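Local coordinates for protein pyocin S8 (Pseudomonas aeruginosa, PDB 6W0V) that is a bacteriocin whose nuclease domain, bound here to its cognate immunity protein, probably cuts DNA in the manner of HNH endonucleases, at residues G15-G20 with L114-P119; Q51-V56 with K64-T69. The protein carries 1 engineered substitution. All blocks are in the same frame, centred on the assembly; numbering follows the deposited sequence.

Contact 1: residues G15-G20 with L114-P119; sequences GNWLAG and LRVMTP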
ATOM      1  N   GLY A  15      -4.620   3.448 -18.140  1.00 35.34           N
ATOM      2  CA  GLY A  15      -4.369   4.642 -17.317  1.00 35.08           C
ATOM      3  C   GLY A  15      -4.301   4.305 -15.838  1.00 30.84           C
ATOM      4  O   GLY A  15      -3.861   3.183 -15.490  1.00 28.86           O
ATOM      5  N   ASN A  16      -4.723   5.248 -14.996  1.00 28.36           N
ATOM      6  CA  ASN A  16      -4.475   5.207 -13.536  1.00 26.41           C
ATOM      7  C   ASN A  16      -5.485   4.255 -12.914  1.00 24.85           C
ATOM      8  O   ASN A  16      -6.606   4.669 -12.560  1.00 26.07           O
ATOM      9  CB  ASN A  16      -4.522   6.581 -12.884  1.00 28.62           C
ATOM     10  CG  ASN A  16      -3.921   6.557 -11.495  1.00 28.18           C
ATOM     11  OD1 ASN A  16      -3.956   5.537 -10.811  1.00 27.33           O
ATOM     12  ND2 ASN A  16      -3.360   7.677 -11.077  1.00 29.02           N
ATOM     13  N   TRP A  17      -5.076   3.005 -12.820  1.00 22.74           N
ATOM     14  CA  TRP A  17      -5.975   1.894 -12.457  1.00 21.61           C
ATOM     15  C   TRP A  17      -6.700   2.222 -11.151  1.00 21.03           C
ATOM     16  O   TRP A  17      -7.930   2.115 -11.110  1.00 23.78           O
ATOM     17  CB  TRP A  17      -5.149   0.622 -12.365  1.00 20.88           C
ATOM     18  CG  TRP A  17      -5.872  -0.493 -11.699  1.00 20.38           C
ATOM     19  CD1 TRP A  17      -7.162  -0.894 -11.898  1.00 21.81           C
ATOM     20  CD2 TRP A  17      -5.308  -1.377 -10.729  1.00 18.79           C
ATOM     21  NE1 TRP A  17      -7.440  -1.964 -11.097  1.00 20.46           N
ATOM     22  CE2 TRP A  17      -6.324  -2.285 -10.373  1.00 19.16           C
ATOM     23  CE3 TRP A  17      -4.050  -1.475 -10.124  1.00 20.18           C
ATOM     24  CZ2 TRP A  17      -6.110  -3.294  -9.444  1.00 19.76           C
ATOM     25  CZ3 TRP A  17      -3.847  -2.470  -9.198  1.00 19.47           C
ATOM     26  CH2 TRP A  17      -4.863  -3.369  -8.872  1.00 19.66           C
ATOM     27  N   LEU A  18      -5.966   2.621 -10.114  1.00 20.52           N
ATOM     28  CA  LEU A  18      -6.546   2.747  -8.754  1.00 22.41           C
ATOM     29  C   LEU A  18      -7.158   4.131  -8.545  1.00 21.62           C
ATOM     30  O   LEU A  18      -7.731   4.335  -7.463  1.00 22.93           O
ATOM     31  CB  LEU A  18      -5.466   2.460  -7.715  1.00 21.53           C
ATOM     32  CG  LEU A  18      -4.969   1.022  -7.689  1.00 19.90           C
ATOM     33  CD1 LEU A  18      -4.129   0.782  -6.455  1.00 20.39           C
ATOM     34  CD2 LEU A  18      -6.131   0.041  -7.745  1.00 20.25           C
ATOM     35  N   ALA A  19      -7.106   5.024  -9.533  1.00 24.27           N
ATOM     36  CA  ALA A  19      -7.803   6.329  -9.455  1.00 25.93           C
ATOM     37  C   ALA A  19      -9.253   6.086  -9.015  1.00 26.03           C
ATOM     38  O   ALA A  19      -9.737   6.833  -8.148  1.00 28.91           O
ATOM     39  CB  ALA A  19      -7.731   7.060 -10.771  1.00 26.56           C
ATOM     40  N   GLY A  20      -9.898   5.051  -9.561  1.00 27.04           N
ATOM     41  CA  GLY A  20     -11.312   4.726  -9.293  1.00 27.28           C
ATOM     42  C   GLY A  20     -11.510   3.942  -8.004  1.00 27.02           C
ATOM     43  O   GLY A  20     -12.681   3.745  -7.618  1.00 27.55           O
ATOM     44  N   LEU A 114     -13.647  -9.561  -7.477  1.00 16.34           N
ATOM     45  CA  LEU A 114     -12.736  -8.674  -6.725  1.00 15.82           C
ATOM     46  C   LEU A 114     -12.823  -7.267  -7.283  1.00 16.27           C
ATOM     47  O   LEU A 114     -12.863  -7.087  -8.499  1.00 18.41           O
ATOM     48  CB  LEU A 114     -11.306  -9.190  -6.812  1.00 15.43           C
ATOM     49  CG  LEU A 114     -11.141 -10.647  -6.399  1.00 16.00           C
ATOM     50  CD1 LEU A 114      -9.688 -11.053  -6.534  1.00 16.30           C
ATOM     51  CD2 LEU A 114     -11.648 -10.883  -4.985  1.00 15.97           C
ATOM     52  N   ARG A 115     -12.784  -6.319  -6.367  1.00 16.63           N
ATOM     53  CA  ARG A 115     -12.621  -4.898  -6.702  1.00 17.97           C
ATOM     54  C   ARG A 115     -11.517  -4.380  -5.819  1.00 17.85           C
ATOM     55  O   ARG A 115     -11.484  -4.750  -4.653  1.00 18.40           O
ATOM     56  CB  ARG A 115     -13.892  -4.115  -6.396  1.00 21.10           C
ATOM     57  CG  ARG A 115     -15.099  -4.629  -7.145  1.00 24.43           C
ATOM     58  CD  ARG A 115     -14.851  -4.535  -8.614  1.00 28.80           C
ATOM     59  NE  ARG A 115     -14.998  -3.191  -9.134  1.00 33.03           N
ATOM     60  CZ  ARG A 115     -15.426  -2.954 -10.367  1.00 35.51           C
ATOM     61  NH1 ARG A 115     -15.522  -1.720 -10.826  1.00 35.80           N
ATOM     62  NH2 ARG A 115     -15.765  -3.966 -11.143  1.00 38.96           N
ATOM     63  N   VAL A 116     -10.673  -3.521  -6.344  1.00 17.87           N
ATOM     64  CA  VAL A 116      -9.724  -2.829  -5.449  1.00 16.99           C
ATOM     65  C   VAL A 116     -10.389  -1.533  -5.008  1.00 16.67           C
ATOM     66  O   VAL A 116     -10.985  -0.836  -5.832  1.00 17.87           O
ATOM     67  CB  VAL A 116      -8.358  -2.651  -6.103  1.00 16.98           C
ATOM     68  CG1 VAL A 116      -7.433  -1.871  -5.184  1.00 17.50           C
ATOM     69  CG2 VAL A 116      -7.779  -4.006  -6.442  1.00 17.48           C
ATOM     70  N   MET A 117     -10.335  -1.295  -3.710  1.00 17.49           N
ATOM     71  CA  MET A 117     -11.012  -0.156  -3.074  1.00 18.50           C
ATOM     72  C   MET A 117     -10.033   0.465  -2.102  1.00 17.30           C
ATOM     73  O   MET A 117      -9.210  -0.248  -1.538  1.00 17.66           O
ATOM     74  CB  MET A 117     -12.229  -0.625  -2.287  1.00 20.14           C
ATOM     75  CG  MET A 117     -13.238  -1.308  -3.141  1.00 22.41           C
ATOM     76  SD  MET A 117     -14.642  -1.651  -2.121  1.00 25.45           S
ATOM     77  CE  MET A 117     -15.909  -1.820  -3.373  1.00 29.81           C
ATOM     78  N   THR A 118     -10.164   1.753  -1.884  1.00 16.90           N
ATOM     79  CA  THR A 118      -9.515   2.370  -0.721  1.00 18.59           C
ATOM     80  C   THR A 118     -10.280   1.919   0.509  1.00 18.65           C
ATOM     81  O   THR A 118     -11.454   1.567   0.418  1.00 19.11           O
ATOM     82  CB  THR A 118      -9.527   3.883  -0.857  1.00 20.30           C
ATOM     83  OG1 THR A 118     -10.906   4.257  -0.864  1.00 20.72           O
ATOM     84  CG2 THR A 118      -8.801   4.332  -2.103  1.00 21.12           C
ATOM     85  N   PRO A 119      -9.637   1.916   1.687  1.00 17.65           N
ATOM     86  CA  PRO A 119     -10.335   1.614   2.931  1.00 19.63           C
ATOM     87  C   PRO A 119     -11.589   2.473   3.091  1.00 19.53           C
ATOM     88  O   PRO A 119     -12.585   1.967   3.546  1.00 22.98           O
ATOM     89  CB  PRO A 119      -9.282   1.960   3.980  1.00 20.05           C
ATOM     90  CG  PRO A 119      -7.991   1.610   3.290  1.00 19.98           C
ATOM     91  CD  PRO A 119      -8.192   2.085   1.871  1.00 18.24           C
TER
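W17 and L18, consecutive residues of the loop before strand 27-28, close on the two methyl branches of a single valine, V116, in strand 114-117. W17 comes first along the loop. With CG anti to the backbone N (chi1 166°), its indole swings out from the chain until the benzo side reaches the strand, where CZ2 lies 3.5 Å from V116 CG2. The two side chains cross at about a right angle. A large flat residue suits this place because its long ring carries carbon from the loop to the strand while its one polar atom is satisfied: W17 NE1 donates to the carbonyl of P28, which ties the ring to the neighbouring edge strand.

L18 then turns back over its own neighbour. Its CD2 sits 3.3 Å above the plane of the W17 ring, over the ring centre, and the same methyl presses on V116, with L18 CD2 only 3.5 Å from V116 CG1, slightly closer than carbons normally pack. Beyond it the chain curls, with A19 N bonded to N16 O at 3.1 Å, closing a turn round W17 and L18. Past G20, the next residue, A21, shares a backbone hydrogen bond with T118.

V116 meets both with a fork: CG1 lies anti to its backbone N (chi1 177°) and faces L18, while CG2 faces W17. A beta-branched residue suits a strand and offers two methyls at a fixed spread. The strand leads into T118, whose OG1 caps helix 119-122, as expected for the beta-beta-alpha motif of the His-Me finger clan. No hydrogen bond crosses between the two segments, so their cohesion rests on apolar contact and on the shape match of three buried side chains.

Contact 2: residues Q51-V56 with K64-T69; sequences QFWVAV and KYFRKT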
ATOM      1  N   GLN A  51       0.494 -12.414  -4.451  1.00 12.62           N
ATOM      2  CA  GLN A  51       0.801 -12.646  -5.871  1.00 13.02           C
ATOM      3  C   GLN A  51       0.122 -11.555  -6.684  1.00 12.63           C
ATOM      4  O   GLN A  51       0.654 -11.152  -7.701  1.00 14.14           O
ATOM      5  CB  GLN A  51       0.352 -14.038  -6.269  1.00 13.56           C
ATOM      6  CG  GLN A  51       1.162 -15.101  -5.558  1.00 14.30           C
ATOM      7  CD  GLN A  51       0.960 -16.441  -6.202  1.00 15.62           C
ATOM      8  OE1 GLN A  51       0.846 -16.535  -7.421  1.00 16.83           O
ATOM      9  NE2 GLN A  51       0.883 -17.470  -5.373  1.00 16.84           N
ATOM     10  N   PHE A  52      -1.033 -11.111  -6.221  1.00 12.89           N
ATOM     11  CA  PHE A  52      -1.799 -10.023  -6.855  1.00 13.03           C
ATOM     12  C   PHE A  52      -0.907  -8.787  -6.918  1.00 13.72           C
ATOM     13  O   PHE A  52      -0.636  -8.240  -7.994  1.00 14.35           O
ATOM     14  CB  PHE A  52      -3.062  -9.809  -6.036  1.00 14.27           C
ATOM     15  CG  PHE A  52      -3.929  -8.693  -6.516  1.00 15.17           C
ATOM     16  CD1 PHE A  52      -3.608  -7.378  -6.236  1.00 14.35           C
ATOM     17  CD2 PHE A  52      -5.071  -8.971  -7.240  1.00 17.44           C
ATOM     18  CE1 PHE A  52      -4.433  -6.359  -6.665  1.00 16.85           C
ATOM     19  CE2 PHE A  52      -5.899  -7.954  -7.665  1.00 18.19           C
ATOM     20  CZ  PHE A  52      -5.573  -6.651  -7.382  1.00 17.07           C
ATOM     21  N   TRP A  53      -0.430  -8.374  -5.763  1.00 13.16           N
ATOM     22  CA  TRP A  53       0.346  -7.119  -5.712  1.00 12.44           C
ATOM     23  C   TRP A  53       1.695  -7.318  -6.373  1.00 12.88           C
ATOM     24  O   TRP A  53       2.169  -6.368  -6.980  1.00 14.18           O
ATOM     25  CB  TRP A  53       0.468  -6.626  -4.286  1.00 13.07           C
ATOM     26  CG  TRP A  53      -0.844  -6.109  -3.818  1.00 12.94           C
ATOM     27  CD1 TRP A  53      -1.593  -6.595  -2.797  1.00 12.65           C
ATOM     28  CD2 TRP A  53      -1.610  -5.054  -4.415  1.00 12.82           C
ATOM     29  NE1 TRP A  53      -2.748  -5.884  -2.683  1.00 13.26           N
ATOM     30  CE2 TRP A  53      -2.789  -4.929  -3.660  1.00 13.29           C
ATOM     31  CE3 TRP A  53      -1.400  -4.171  -5.474  1.00 14.24           C
ATOM     32  CZ2 TRP A  53      -3.747  -3.958  -3.931  1.00 14.36           C
ATOM     33  CZ3 TRP A  53      -2.352  -3.221  -5.750  1.00 14.65           C
ATOM     34  CH2 TRP A  53      -3.512  -3.120  -4.991  1.00 15.11           C
ATOM     35  N   VAL A  54       2.278  -8.502  -6.268  1.00 12.52           N
ATOM     36  CA  VAL A  54       3.535  -8.802  -6.995  1.00 13.50           C
ATOM     37  C   VAL A  54       3.273  -8.630  -8.483  1.00 13.76           C
ATOM     38  O   VAL A  54       4.090  -8.043  -9.171  1.00 16.04           O
ATOM     39  CB  VAL A  54       4.064 -10.200  -6.664  1.00 14.64           C
ATOM     40  CG1 VAL A  54       5.111 -10.665  -7.655  1.00 15.27           C
ATOM     41  CG2 VAL A  54       4.596 -10.240  -5.248  1.00 14.81           C
ATOM     42  N   ALA A  55       2.153  -9.139  -8.971  1.00 14.38           N
ATOM     43  CA  ALA A  55       1.816  -9.054 -10.400  1.00 15.44           C
ATOM     44  C   ALA A  55       1.656  -7.583 -10.769  1.00 15.07           C
ATOM     45  O   ALA A  55       2.118  -7.194 -11.832  1.00 16.66           O
ATOM     46  CB  ALA A  55       0.575  -9.850 -10.675  1.00 15.90           C
ATOM     47  N   VAL A  56       1.008  -6.807  -9.905  1.00 14.48           N
ATOM     48  CA  VAL A  56       0.799  -5.361 -10.161  1.00 14.93           C
ATOM     49  C   VAL A  56       2.180  -4.723 -10.259  1.00 15.22           C
ATOM     50  O   VAL A  56       2.432  -4.007 -11.237  1.00 16.85           O
ATOM     51  CB  VAL A  56      -0.056  -4.702  -9.070  1.00 15.31           C
ATOM     52  CG1 VAL A  56      -0.070  -3.193  -9.224  1.00 16.53           C
ATOM     53  CG2 VAL A  56      -1.469  -5.246  -9.065  1.00 15.41           C
ATOM     54  N   LYS A  64       3.716   1.946 -12.540  1.00 20.18           N
ATOM     55  CA  LYS A  64       4.175   3.339 -12.772  1.00 21.71           C
ATOM     56  C   LYS A  64       3.297   4.313 -11.976  1.00 21.69           C
ATOM     57  O   LYS A  64       3.756   5.423 -11.728  1.00 23.80           O
ATOM     58  CB  LYS A  64       4.189   3.677 -14.262  1.00 24.41           C
ATOM     59  CG  LYS A  64       2.827   3.873 -14.903  1.00 26.34           C
ATOM     60  CD  LYS A  64       2.931   4.191 -16.373  1.00 29.90           C
ATOM     61  CE  LYS A  64       1.585   4.400 -17.028  1.00 32.78           C
ATOM     62  NZ  LYS A  64       1.725   4.601 -18.487  1.00 37.12           N
ATOM     63  N   TYR A  65       2.092   3.911 -11.568  1.00 19.89           N
ATOM     64  CA  TYR A  65       1.149   4.779 -10.818  1.00 19.69           C
ATOM     65  C   TYR A  65       1.403   4.674  -9.319  1.00 19.52           C
ATOM     66  O   TYR A  65       0.627   5.246  -8.545  1.00 22.60           O
ATOM     67  CB  TYR A  65      -0.294   4.421 -11.162  1.00 21.11           C
ATOM     68  CG  TYR A  65      -0.655   4.839 -12.557  1.00 23.06           C
ATOM     69  CD1 TYR A  65      -0.940   6.163 -12.840  1.00 24.92           C
ATOM     70  CD2 TYR A  65      -0.642   3.934 -13.604  1.00 25.30           C
ATOM     71  CE1 TYR A  65      -1.252   6.572 -14.123  1.00 28.97           C
ATOM     72  CE2 TYR A  65      -0.950   4.326 -14.894  1.00 26.72           C
ATOM     73  CZ  TYR A  65      -1.253   5.649 -15.154  1.00 28.66           C
ATOM     74  OH  TYR A  65      -1.555   6.041 -16.423  1.00 33.30           O
ATOM     75  N   PHE A  66       2.445   3.942  -8.935  1.00 17.81           N
ATOM     76  CA  PHE A  66       2.859   3.762  -7.529  1.00 16.88           C
ATOM     77  C   PHE A  66       4.259   4.314  -7.388  1.00 18.35           C
ATOM     78  O   PHE A  66       5.092   4.173  -8.314  1.00 21.50           O
ATOM     79  CB  PHE A  66       2.853   2.296  -7.106  1.00 17.07           C
ATOM     80  CG  PHE A  66       1.499   1.665  -7.229  1.00 17.06           C
ATOM     81  CD1 PHE A  66       1.087   1.165  -8.450  1.00 16.91           C
ATOM     82  CD2 PHE A  66       0.630   1.623  -6.155  1.00 17.88           C
ATOM     83  CE1 PHE A  66      -0.165   0.590  -8.586  1.00 19.15           C
ATOM     84  CE2 PHE A  66      -0.620   1.037  -6.291  1.00 17.07           C
ATOM     85  CZ  PHE A  66      -1.012   0.538  -7.510  1.00 18.74           C
ATOM     86  N   ARG A  67       4.487   4.937  -6.249  1.00 16.48           N
ATOM     87  CA  ARG A  67       5.818   5.482  -5.946  1.00 17.34           C
ATOM     88  C   ARG A  67       6.638   4.371  -5.299  1.00 16.51           C
ATOM     89  O   ARG A  67       6.185   3.234  -5.214  1.00 16.82           O
ATOM     90  CB  ARG A  67       5.664   6.791  -5.171  1.00 19.38           C
ATOM     91  CG  ARG A  67       4.827   7.828  -5.913  1.00 21.93           C
ATOM     92  CD  ARG A  67       5.552   8.511  -7.058  1.00 25.31           C
ATOM     93  NE  ARG A  67       6.091   7.599  -8.055  1.00 25.71           N
ATOM     94  CZ  ARG A  67       5.413   7.072  -9.071  1.00 27.19           C
ATOM     95  NH1 ARG A  67       4.132   7.351  -9.254  1.00 27.77           N
ATOM     96  NH2 ARG A  67       6.030   6.257  -9.909  1.00 28.06           N
ATOM     97  N   LYS A  68       7.868   4.662  -4.930  1.00 16.73           N
ATOM     98  CA  LYS A  68       8.893   3.614  -4.761  1.00 17.05           C
ATOM     99  C   LYS A  68       8.560   2.726  -3.566  1.00 15.78           C
ATOM    100  O   LYS A  68       8.728   1.523  -3.701  1.00 16.60           O
ATOM    101  CB  LYS A  68      10.269   4.259  -4.643  1.00 18.57           C
ATOM    102  CG  LYS A  68      10.847   4.603  -5.998  1.00 23.08           C
ATOM    103  CD  LYS A  68      12.155   5.332  -5.940  1.00 25.99           C
ATOM    104  CE  LYS A  68      12.672   5.667  -7.321  1.00 32.02           C
ATOM    105  NZ  LYS A  68      14.102   6.039  -7.284  1.00 34.67           N
ATOM    106  N   THR A  69       8.148   3.283  -2.432  1.00 15.44           N
ATOM    107  CA  THR A  69       7.872   2.432  -1.248  1.00 15.29           C
ATOM    108  C   THR A  69       6.659   1.564  -1.559  1.00 16.06           C
ATOM    109  O   THR A  69       6.723   0.380  -1.258  1.00 15.27           O
ATOM    110  CB  THR A  69       7.751   3.241   0.044  1.00 15.35           C
ATOM    111  OG1 THR A  69       6.774   4.257  -0.140  1.00 15.54           O
ATOM    112  CG2 THR A  69       9.083   3.828   0.437  1.00 16.91           C
TER
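F66 reaches across to V56 and W53 on helix 45-57. Its CB leaves the chain toward the helix, and with CG anti to the carbonyl carbon (chi1 -60°) the ring is carried toward both residues. CE1 makes the main contact, 3.8 Å from V56 CG1, the two side chains crossing at about a right angle. At the tip, F66 CZ stands a looser 4.4 Å from W53 CZ3, the two ring planes steeply inclined, about 76° apart. M74 of helix 68-75 packs against all three residues. Phenylalanine fits here because it spans from turn to helix and carries nothing polar to bury. F52 presents its edge to the W53 face, F52 CD1 3.5 Å above the ring centre and W53 CG in the F52 ring plane.

Behind F66, R67 places NH2 3.0 Å and NH1 3.2 Å from K64 O. That oxygen lies in the guanidinium plane, but both nitrogens approach from one face of the carbonyl, NH2 45° out of its plane. D59 of the immunity protein accepts from K68 N; such binding at the start of helix 68-75 is consistent with the exosite inhibition known for colicin DNases.

Both contacts are buried and purely apolar across their segments, and they belong to one continuous core: L18 CD1 of contact 1 lies 3.3 Å from F66 CZ of contact 2, and V116 CG2 lies 3.6 Å from F52 CZ. Contact 1 sets a loop against the middle strand of the three-stranded sheet, close to helix 119-122, whereas contact 2 sets the turn ahead of helix 68-75 on helix 45-57, and that same helix also covers contact 1. Contact 1 has no partner from another chain, while the outer side of contact 2 faces the immunity protein, and there a hydrogen bond to its D59 and packing by its F20 and F51 take over.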